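Local coordinates for 4-oxalocrotonate decarboxylase NahK (Pseudomonas putida, PDB 5D2J), which catalyses, as a metal-binding enzyme, the decarboxylation of (3E)-2-oxohex-3-enedioate to 2-oxopent-4-enoate and carbon dioxide in the breakdown of aromatic hydrocarbons, at residues 66-71 against 218-223; 70-75 against 85-90; 115-120 against 237-242. The protein carries 1 engineered substitution. All blocks are in the same frame, centred on the assembly; numbering follows the deposited sequence. Where two conformers were deposited one is given.

Interaction 1: residues 66-71 against 218-223; sequences VGLKMG and AMLANL. With 0L1 (hexanedioic acid), chain E; EDO (1,2-ethanediol), chain F.
Met70 carries the apolar part of this contact, touching three residues of 218-223, on helix 213-225. Its chain is bent at chi2 (-78°) and again at chi3 (-79°), and the two bends bring SD onto Leu220, 3.7 Å from CB, and the terminal methyl CE to Met219 CG at 3.5 Å, the two methionine chains crossing at about a right angle. Leu223 is grazed more loosely, SD to CD1 4.3 Å. Two residues back, Leu68 CD1 meets Leu220 CD2 at 3.9 Å, so the two branches of Leu220 are shared between Leu68 and Met70.

The polar contacts point elsewhere. Lys69 lies on the other side of the strand, and its NZ donates to O2 of the bound hexanedioic acid at 2.9 Å; NZ also forms a salt bridge with Glu147 and a hydrogen bond to Ala168 O. At the helix, the backbone O of Leu223 accepts from the ethanediol O2 at 2.7 Å.

The axes of segments 66-71 and 218-223 make an angle of 104°, and no hydrogen bond joins them. Alternation along the strand thus separates a sulfur- and methyl-lined packing face from a charged face that binds the ligand.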
loop_
_atom_site.group_PDB
_atom_site.type_symbol
_atom_site.label_atom_id
_atom_site.label_comp_id
_atom_site.label_asym_id
_atom_site.label_seq_id
_atom_site.Cartn_x
_atom_site.Cartn_y
_atom_site.Cartn_z
ATOM N N VAL A 66 0.797 11.096 4.104
ATOM C CA VAL A 66 2.202 10.933 4.460
ATOM C C VAL A 66 2.949 10.005 3.527
ATOM O O VAL A 66 4.157 9.820 3.677
ATOM C CB VAL A 66 2.377 10.452 5.921
ATOM C CG1 VAL A 66 1.807 11.478 6.880
ATOM C CG2 VAL A 66 1.711 9.088 6.136
ATOM N N GLY A 67 2.246 9.419 2.564
ATOM C CA GLY A 67 2.921 8.524 1.644
ATOM C C GLY A 67 2.030 7.889 0.599
ATOM O O GLY A 67 0.851 8.218 0.475
ATOM N N LEU A 68 2.621 6.974 -0.161
ATOM C CA LEU A 68 1.920 6.230 -1.196
ATOM C C LEU A 68 2.324 4.766 -1.041
ATOM O O LEU A 68 3.390 4.462 -0.499
ATOM C CB LEU A 68 2.362 6.719 -2.578
ATOM C CG LEU A 68 2.154 8.202 -2.889
ATOM C CD1 LEU A 68 2.888 8.582 -4.172
ATOM C CD2 LEU A 68 0.669 8.488 -2.991
ATOM N N LYS A 69 1.479 3.864 -1.517
ATOM C CA LYS A 69 1.824 2.445 -1.501
ATOM C C LYS A 69 1.646 1.841 -2.879
ATOM O O LYS A 69 0.904 2.365 -3.706
ATOM C CB LYS A 69 1.012 1.666 -0.452
ATOM C CG LYS A 69 -0.497 1.909 -0.431
ATOM C CD LYS A 69 -1.284 0.930 -1.308
ATOM C CE LYS A 69 -1.028 -0.546 -0.955
ATOM N NZ LYS A 69 -1.975 -1.162 0.040
ATOM N N MET A 70 2.351 0.746 -3.122
ATOM C CA MET A 70 2.211 0.003 -4.361
ATOM C C MET A 70 1.633 -1.365 -4.051
ATOM O O MET A 70 2.040 -2.016 -3.078
ATOM C CB MET A 70 3.570 -0.137 -5.050
ATOM C CG MET A 70 4.035 1.156 -5.702
ATOM S SD MET A 70 3.191 1.449 -7.271
ATOM C CE MET A 70 4.130 0.342 -8.311
ATOM N N GLY A 71 0.687 -1.799 -4.873
ATOM C CA GLY A 71 0.081 -3.110 -4.715
ATOM C C GLY A 71 0.103 -3.921 -5.999
ATOM O O GLY A 71 0.350 -3.377 -7.082
ATOM N N ALA A 218 10.079 3.318 -9.486
ATOM C CA ALA A 218 10.066 3.773 -10.873
ATOM C C ALA A 218 8.695 3.563 -11.507
ATOM O O ALA A 218 8.206 4.420 -12.249
ATOM C CB ALA A 218 11.156 3.062 -11.686
ATOM N N MET A 219 8.070 2.427 -11.216
ATOM C CA MET A 219 6.735 2.144 -11.749
ATOM C C MET A 219 5.706 3.129 -11.214
ATOM O O MET A 219 4.824 3.586 -11.948
ATOM C CB MET A 219 6.329 0.705 -11.413
ATOM C CG MET A 219 4.893 0.370 -11.750
ATOM S SD MET A 219 4.574 0.216 -13.515
ATOM C CE MET A 219 5.474 -1.301 -13.851
ATOM N N LEU A 220 5.818 3.459 -9.933
ATOM C CA LEU A 220 4.915 4.422 -9.321
ATOM C C LEU A 220 5.030 5.784 -9.992
ATOM O O LEU A 220 4.019 6.424 -10.281
ATOM C CB LEU A 220 5.207 4.540 -7.826
ATOM C CG LEU A 220 4.437 5.583 -7.024
ATOM C CD1 LEU A 220 2.939 5.336 -7.096
ATOM C CD2 LEU A 220 4.908 5.562 -5.570
ATOM N N ALA A 221 6.256 6.237 -10.234
ATOM C CA ALA A 221 6.433 7.514 -10.918
ATOM C C ALA A 221 5.732 7.484 -12.274
ATOM O O ALA A 221 5.049 8.441 -12.668
ATOM C CB ALA A 221 7.913 7.840 -11.079
ATOM N N ASN A 222 5.887 6.379 -12.991
ATOM C CA ASN A 222 5.251 6.256 -14.300
ATOM C C ASN A 222 3.724 6.219 -14.241
ATOM O O ASN A 222 3.050 6.824 -15.072
ATOM C CB ASN A 222 5.818 5.050 -15.050
ATOM C CG ASN A 222 7.283 5.225 -15.367
ATOM O OD1 ASN A 222 7.743 6.349 -15.557
ATOM N ND2 ASN A 222 8.028 4.127 -15.406
ATOM N N LEU A 223 3.178 5.528 -13.249
ATOM C CA LEU A 223 1.728 5.480 -13.082
ATOM C C LEU A 223 1.176 6.863 -12.750
ATOM O O LEU A 223 0.153 7.281 -13.297
ATOM C CB LEU A 223 1.332 4.472 -11.992
ATOM C CG LEU A 223 1.568 2.990 -12.322
ATOM C CD1 LEU A 223 1.382 2.111 -11.094
ATOM C CD2 LEU A 223 0.625 2.539 -13.434
HETATM O O1 0L1 E . -0.786 -5.247 -2.368
HETATM C C2 0L1 E . -1.441 -4.389 -1.712
HETATM O O2 0L1 E . -0.888 -3.787 -0.749
HETATM C C3 0L1 E . -2.879 -4.081 -2.080
HETATM C C4 0L1 E . -3.690 -5.362 -2.142
HETATM C C5 0L1 E . -5.139 -5.015 -2.406
HETATM C C6 0L1 E . -5.966 -6.266 -2.635
HETATM C C7 0L1 E . -6.224 -7.003 -1.336
HETATM O O4 0L1 E . -6.881 -6.445 -0.416
HETATM O O3 0L1 E . -5.802 -8.184 -1.174
HETATM C C1 EDO F . -3.568 6.120 -13.631
HETATM O O1 EDO F . -3.433 4.784 -14.149
HETATM C C2 EDO F . -2.792 6.197 -12.325
HETATM O O2 EDO F . -2.301 7.521 -12.092
#

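Interaction 2: residues 70-75 against 85-90. With 0L1 (hexanedioic acid), chain E; EDO (1,2-ethanediol), chain F.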
loop_
_atom_site.group_PDB
_atom_site.type_symbol
_atom_site.label_atom_id
_atom_site.label_comp_id
_atom_site.label_asym_id
_atom_site.label_seq_id
_atom_site.Cartn_x
_atom_site.Cartn_y
_atom_site.Cartn_z
ATOM N N MET A 70 2.351 0.746 -3.122
ATOM C CA MET A 70 2.211 0.003 -4.361
ATOM C C MET A 70 1.633 -1.365 -4.051
ATOM O O MET A 70 2.040 -2.016 -3.078
ATOM C CB MET A 70 3.570 -0.137 -5.050
ATOM C CG MET A 70 4.035 1.156 -5.702
ATOM S SD MET A 70 3.191 1.449 -7.271
ATOM C CE MET A 70 4.130 0.342 -8.311
ATOM N N GLY A 71 0.687 -1.799 -4.873
ATOM C CA GLY A 71 0.081 -3.110 -4.715
ATOM C C GLY A 71 0.103 -3.921 -5.999
ATOM O O GLY A 71 0.350 -3.377 -7.082
ATOM N N LEU A 72 -0.160 -5.221 -5.876
ATOM C CA LEU A 72 -0.077 -6.147 -7.004
ATOM C C LEU A 72 1.315 -6.070 -7.626
ATOM O O LEU A 72 1.470 -5.936 -8.841
ATOM C CB LEU A 72 -1.160 -5.858 -8.052
ATOM C CG LEU A 72 -2.593 -5.691 -7.531
ATOM C CD1 LEU A 72 -3.600 -5.662 -8.681
ATOM C CD2 LEU A 72 -2.953 -6.770 -6.522
ATOM N N THR A 73 2.331 -6.166 -6.777
ATOM C CA THR A 73 3.709 -6.054 -7.227
ATOM C C THR A 73 4.363 -7.419 -7.479
ATOM O O THR A 73 5.579 -7.504 -7.623
ATOM C CB THR A 73 4.556 -5.238 -6.227
ATOM O OG1 THR A 73 4.436 -5.811 -4.920
ATOM C CG2 THR A 73 4.090 -3.792 -6.175
ATOM N N SER A 74 3.548 -8.473 -7.539
ATOM C CA SER A 74 4.028 -9.815 -7.879
ATOM C C SER A 74 3.543 -10.228 -9.265
ATOM O O SER A 74 2.437 -9.866 -9.680
ATOM C CB SER A 74 3.530 -10.846 -6.861
ATOM O OG SER A 74 3.723 -10.400 -5.532
ATOM N N TRP A 75 4.375 -10.982 -9.976
ATOM C CA TRP A 75 3.985 -11.579 -11.251
ATOM C C TRP A 75 2.693 -12.372 -11.075
ATOM O O TRP A 75 1.787 -12.295 -11.906
ATOM C CB TRP A 75 5.100 -12.484 -11.779
ATOM N N THR A 85 -0.040 -4.231 -14.956
ATOM C CA THR A 85 0.755 -3.352 -14.096
ATOM C C THR A 85 0.258 -3.344 -12.641
ATOM O O THR A 85 -0.893 -3.694 -12.365
ATOM C CB THR A 85 0.807 -1.883 -14.631
ATOM O OG1 THR A 85 -0.334 -1.151 -14.173
ATOM C CG2 THR A 85 0.874 -1.839 -16.152
ATOM N N PRO A 86 1.137 -2.957 -11.702
ATOM C CA PRO A 86 0.722 -2.752 -10.310
ATOM C C PRO A 86 -0.303 -1.625 -10.179
ATOM O O PRO A 86 -0.617 -0.953 -11.160
ATOM C CB PRO A 86 2.017 -2.317 -9.622
ATOM C CG PRO A 86 3.116 -2.887 -10.453
ATOM C CD PRO A 86 2.601 -2.885 -11.867
ATOM N N ILE A 87 -0.812 -1.432 -8.966
ATOM C CA ILE A 87 -1.697 -0.319 -8.665
ATOM C C ILE A 87 -1.084 0.431 -7.494
ATOM O O ILE A 87 -0.190 -0.077 -6.816
ATOM C CB ILE A 87 -3.120 -0.792 -8.285
ATOM C CG1 ILE A 87 -3.083 -1.697 -7.047
ATOM C CG2 ILE A 87 -3.758 -1.541 -9.445
ATOM C CD1 ILE A 87 -4.483 -2.097 -6.521
ATOM N N TYR A 88 -1.549 1.650 -7.260
ATOM C CA TYR A 88 -1.092 2.387 -6.097
ATOM C C TYR A 88 -2.279 2.914 -5.302
ATOM O O TYR A 88 -3.420 2.918 -5.787
ATOM C CB TYR A 88 -0.166 3.546 -6.500
ATOM C CG TYR A 88 -0.838 4.671 -7.275
ATOM C CD1 TYR A 88 -1.527 5.688 -6.622
ATOM C CD2 TYR A 88 -0.751 4.726 -8.665
ATOM C CE1 TYR A 88 -2.128 6.717 -7.340
ATOM C CE2 TYR A 88 -1.331 5.741 -9.376
ATOM C CZ TYR A 88 -2.028 6.733 -8.715
ATOM O OH TYR A 88 -2.618 7.744 -9.443
ATOM N N GLY A 89 -1.992 3.363 -4.086
ATOM C CA GLY A 89 -2.973 4.018 -3.243
ATOM C C GLY A 89 -2.218 4.990 -2.360
ATOM O O GLY A 89 -0.985 5.030 -2.409
ATOM N N PHE A 90 -2.933 5.784 -1.568
ATOM C CA PHE A 90 -2.271 6.767 -0.707
ATOM C C PHE A 90 -2.288 6.318 0.752
ATOM O O PHE A 90 -3.050 5.419 1.131
ATOM C CB PHE A 90 -2.933 8.141 -0.836
ATOM C CG PHE A 90 -4.347 8.177 -0.332
ATOM C CD1 PHE A 90 -4.614 8.429 1.009
ATOM C CD2 PHE A 90 -5.407 7.949 -1.197
ATOM C CE1 PHE A 90 -5.920 8.451 1.481
ATOM C CE2 PHE A 90 -6.720 7.972 -0.738
ATOM C CZ PHE A 90 -6.977 8.222 0.604
HETATM O O1 0L1 E . -0.786 -5.247 -2.368
HETATM C C2 0L1 E . -1.441 -4.389 -1.712
HETATM O O2 0L1 E . -0.888 -3.787 -0.749
HETATM C C3 0L1 E . -2.879 -4.081 -2.080
HETATM C C4 0L1 E . -3.690 -5.362 -2.142
HETATM C C5 0L1 E . -5.139 -5.015 -2.406
HETATM C C6 0L1 E . -5.966 -6.266 -2.635
HETATM C C7 0L1 E . -6.224 -7.003 -1.336
HETATM O O4 0L1 E . -6.881 -6.445 -0.416
HETATM O O3 0L1 E . -5.802 -8.184 -1.174
HETATM C C1 EDO F . -3.568 6.120 -13.631
HETATM O O1 EDO F . -3.433 4.784 -14.149
HETATM C C2 EDO F . -2.792 6.197 -12.325
HETATM O O2 EDO F . -2.301 7.521 -12.092
#
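Gly71 N donates to Ile87 O over 2.7 Å with an N-H...O angle of 175°, nearly straight, although the donor is tilted from the carbonyl plane. The return bond, Ile87 N to Gly71 O, is 2.9 Å and less linear; its donor stands above the carbonyl plane. Ile87 O is also approached by the alpha carbon of Met70, a CA-H...O contact of 3.4 Å.

Two reciprocal bonds between the same residues define a hydrogen-bonded antiparallel pair, followed by Met70 with Tyr88 as a non-hydrogen-bonded pair. Strands 65-71 and 87-92 are therefore sheet neighbours, and the chain between them passes through the short helix 75-80. The pairing stops at Leu72, whose backbone turns to positive phi (56°).

Side chains divide between the two faces. On the face bearing Tyr88, the methyl CE of Met70 lies 3.6 Å from Pro86 CB, on the proline ring, and the sulfur passes beside the beta carbon of Tyr88. The tyrosine ring leads away from the strand pair: its hydroxyl donates to O2 of ethanediol at 2.7 Å, with that oxygen in the ring plane at the edge, and Tyr48 stacks on the ring. Ile87 projects to the other face, where its CG1 meets Leu72 CG at 4.1 Å and its CG2 approaches Leu72 CD1. Leu72 itself belongs to the site that binds 2-oxoglutarate in this protein.

Gly71, with no side chain, lets the bound hexanedioic acid come close to its backbone: O1 of the ligand carboxylate lies 3.3 Å from Gly71 CA, so the main chain here lines the pocket. Ser169 and Lys69 hydrogen-bond the same ligand.

Interaction 3: residues 115-120 against 237-242; sequences AEISVV and IMTGGI. With MG (magnesium ion), chain C.
Glu116 reaches across to Gly240 and Gly241 on its way to a magnesium ion. Its CB lies 3.2 Å from Gly240 O, and CG passes the same carbonyl oxygen. With chi2 at -160° the chain is extended beyond CG, which carries CD over the Gly240 backbone. There the carboxylate splits its work. OE2 binds magnesium at 2.1 Å, whereas OE1 accepts a weak bond from Gly240 N (N-H...O 126°) and a firmer one from water 1. That water and water 3 are themselves magnesium ligands, and water 3 accepts a weak bond from Gly241 N, so the glycine turn meets the inner metal shell. Glu114 and Glu147 supply further carboxylates, and the three glutamates together form the metal site of this fumarylacetoacetate hydrolase-type domain.

Backbone bonds set the register. Val119 and Ile237 exchange two N-H...O bonds as an antiparallel hydrogen-bonded pair, and Ser118 faces Met238 in the non-hydrogen-bonded pair beside it. Ile117 O is gripped twice by Thr239, from OG1 at 2.7 Å and from N at 3.3 Å. A chi1 of 61° puts OG1 between the backbone N and carbonyl carbon, where it can also accept from water 2. This water joins Ile117 N, Thr239 OG1 and Gly240 O, bridging the segments where they diverge. Gly240 takes a backbone conformation open chiefly to glycine. Past the glycines, Ile242 N donates to Ala115 O at 2.8 Å, almost in line with the carbonyl.

Strand 112-121 lies between 236-238 and 139-149, Ser118 OG bonding to Thr145 of the latter, while Ile237 and Thr239 pack against helix 213-225.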
loop_
_atom_site.group_PDB
_atom_site.type_symbol
_atom_site.label_atom_id
_atom_site.label_comp_id
_atom_site.label_asym_id
_atom_site.label_seq_id
_atom_site.Cartn_x
_atom_site.Cartn_y
_atom_site.Cartn_z
ATOM N N ALA A 115 4.652 -8.067 5.071
ATOM C CA ALA A 115 5.923 -7.371 5.327
ATOM C C ALA A 115 6.416 -6.691 4.051
ATOM O O ALA A 115 6.330 -7.269 2.968
ATOM C CB ALA A 115 6.961 -8.337 5.834
ATOM N N GLU A 116 6.900 -5.453 4.166
ATOM C CA GLU A 116 7.354 -4.692 3.007
ATOM C C GLU A 116 8.600 -3.906 3.380
ATOM O O GLU A 116 8.994 -3.875 4.553
ATOM C CB GLU A 116 6.255 -3.732 2.518
ATOM C CG GLU A 116 4.868 -4.372 2.465
ATOM C CD GLU A 116 3.885 -3.650 1.562
ATOM O OE1 GLU A 116 4.271 -2.663 0.903
ATOM O OE2 GLU A 116 2.716 -4.096 1.499
ATOM N N ILE A 117 9.224 -3.276 2.387
ATOM C CA ILE A 117 10.298 -2.324 2.662
ATOM C C ILE A 117 9.872 -0.997 2.050
ATOM O O ILE A 117 9.342 -0.957 0.934
ATOM C CB ILE A 117 11.696 -2.811 2.154
ATOM C CG1 ILE A 117 12.813 -1.906 2.690
ATOM C CG2 ILE A 117 11.751 -2.925 0.622
ATOM C CD1 ILE A 117 12.999 -2.004 4.206
ATOM N N SER A 118 10.025 0.083 2.812
ATOM C CA SER A 118 9.612 1.394 2.340
ATOM C C SER A 118 10.852 2.232 2.088
ATOM O O SER A 118 11.939 1.910 2.580
ATOM C CB SER A 118 8.734 2.082 3.383
ATOM O OG SER A 118 7.532 1.355 3.591
ATOM N N VAL A 119 10.686 3.300 1.315
ATOM C CA VAL A 119 11.752 4.276 1.136
ATOM C C VAL A 119 11.184 5.660 1.390
ATOM O O VAL A 119 9.971 5.877 1.292
ATOM C CB VAL A 119 12.372 4.238 -0.285
ATOM C CG1 VAL A 119 13.062 2.900 -0.557
ATOM C CG2 VAL A 119 11.306 4.556 -1.350
ATOM N N VAL A 120 12.061 6.591 1.744
ATOM C CA VAL A 120 11.696 7.998 1.799
ATOM C C VAL A 120 12.584 8.679 0.775
ATOM O O VAL A 120 13.791 8.448 0.758
ATOM C CB VAL A 120 11.935 8.599 3.197
ATOM C CG1 VAL A 120 11.978 10.119 3.130
ATOM C CG2 VAL A 120 10.840 8.136 4.166
ATOM N N ILE A 237 7.279 5.829 0.621
ATOM C CA ILE A 237 6.680 4.906 -0.340
ATOM C C ILE A 237 6.793 3.466 0.133
ATOM O O ILE A 237 7.896 2.969 0.317
ATOM C CB ILE A 237 7.389 4.977 -1.706
ATOM C CG1 ILE A 237 7.438 6.418 -2.228
ATOM C CG2 ILE A 237 6.687 4.054 -2.707
ATOM C CD1 ILE A 237 8.344 6.586 -3.481
ATOM N N MET A 238 5.658 2.797 0.311
ATOM C CA MET A 238 5.653 1.376 0.661
ATOM C C MET A 238 5.668 0.579 -0.628
ATOM O O MET A 238 4.701 0.601 -1.389
ATOM C CB MET A 238 4.417 1.026 1.488
ATOM C CG MET A 238 4.414 1.660 2.855
ATOM S SD MET A 238 3.038 1.062 3.842
ATOM C CE MET A 238 3.299 -0.694 3.655
ATOM N N THR A 239 6.767 -0.130 -0.881
ATOM C CA THR A 239 7.012 -0.624 -2.235
ATOM C C THR A 239 6.300 -1.895 -2.672
ATOM O O THR A 239 6.268 -2.188 -3.870
ATOM C CB THR A 239 8.517 -0.743 -2.553
ATOM O OG1 THR A 239 9.136 -1.667 -1.648
ATOM C CG2 THR A 239 9.197 0.626 -2.422
ATOM N N GLY A 240 5.740 -2.644 -1.725
ATOM C CA GLY A 240 4.985 -3.843 -2.066
ATOM C C GLY A 240 5.217 -5.036 -1.152
ATOM O O GLY A 240 6.209 -5.092 -0.423
ATOM N N GLY A 241 4.301 -6.001 -1.196
ATOM C CA GLY A 241 4.401 -7.170 -0.334
ATOM C C GLY A 241 5.589 -8.072 -0.638
ATOM O O GLY A 241 5.720 -8.602 -1.749
ATOM N N ILE A 242 6.454 -8.253 0.359
ATOM C CA ILE A 242 7.565 -9.205 0.263
ATOM C C ILE A 242 7.101 -10.592 0.721
ATOM O O ILE A 242 7.501 -11.618 0.157
ATOM C CB ILE A 242 8.770 -8.741 1.101
ATOM C CG1 ILE A 242 9.411 -7.508 0.471
ATOM C CG2 ILE A 242 9.835 -9.842 1.194
ATOM C CD1 ILE A 242 10.432 -6.820 1.372
HETATM MG MG MG C . 0.923 -3.896 0.484
HETATM O O HOH W 1 1.976 -2.204 -0.389
HETATM O O HOH W 2 8.526 -3.930 -0.212
HETATM O O HOH W 3 1.454 -5.250 -1.113
#

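In the fold
Strand 65-71 sits between its two sheet neighbours: 87-92, paired in interaction 2, and 236-238, which interaction 3 pairs with 112-121. Bonds of 2.9 Å from Met70 N to Met238 O and from Met238 N to Leu68 O join interactions 1 and 3, whose centres are about 10 Å apart; interactions 1 and 2 share Met70 and Gly71, and their centres lie about 8 Å apart. Helix 213-225 covers one face, with Leu220 CD1 3.6 Å from Tyr88 CB and Leu220 CD2 3.7 Å from Ile237 CG2. The active site gathers Lys69 and Gly71 at the hexanedioic acid and Glu116 at the magnesium, the Glu116 side chain about 4 Å from that ligand.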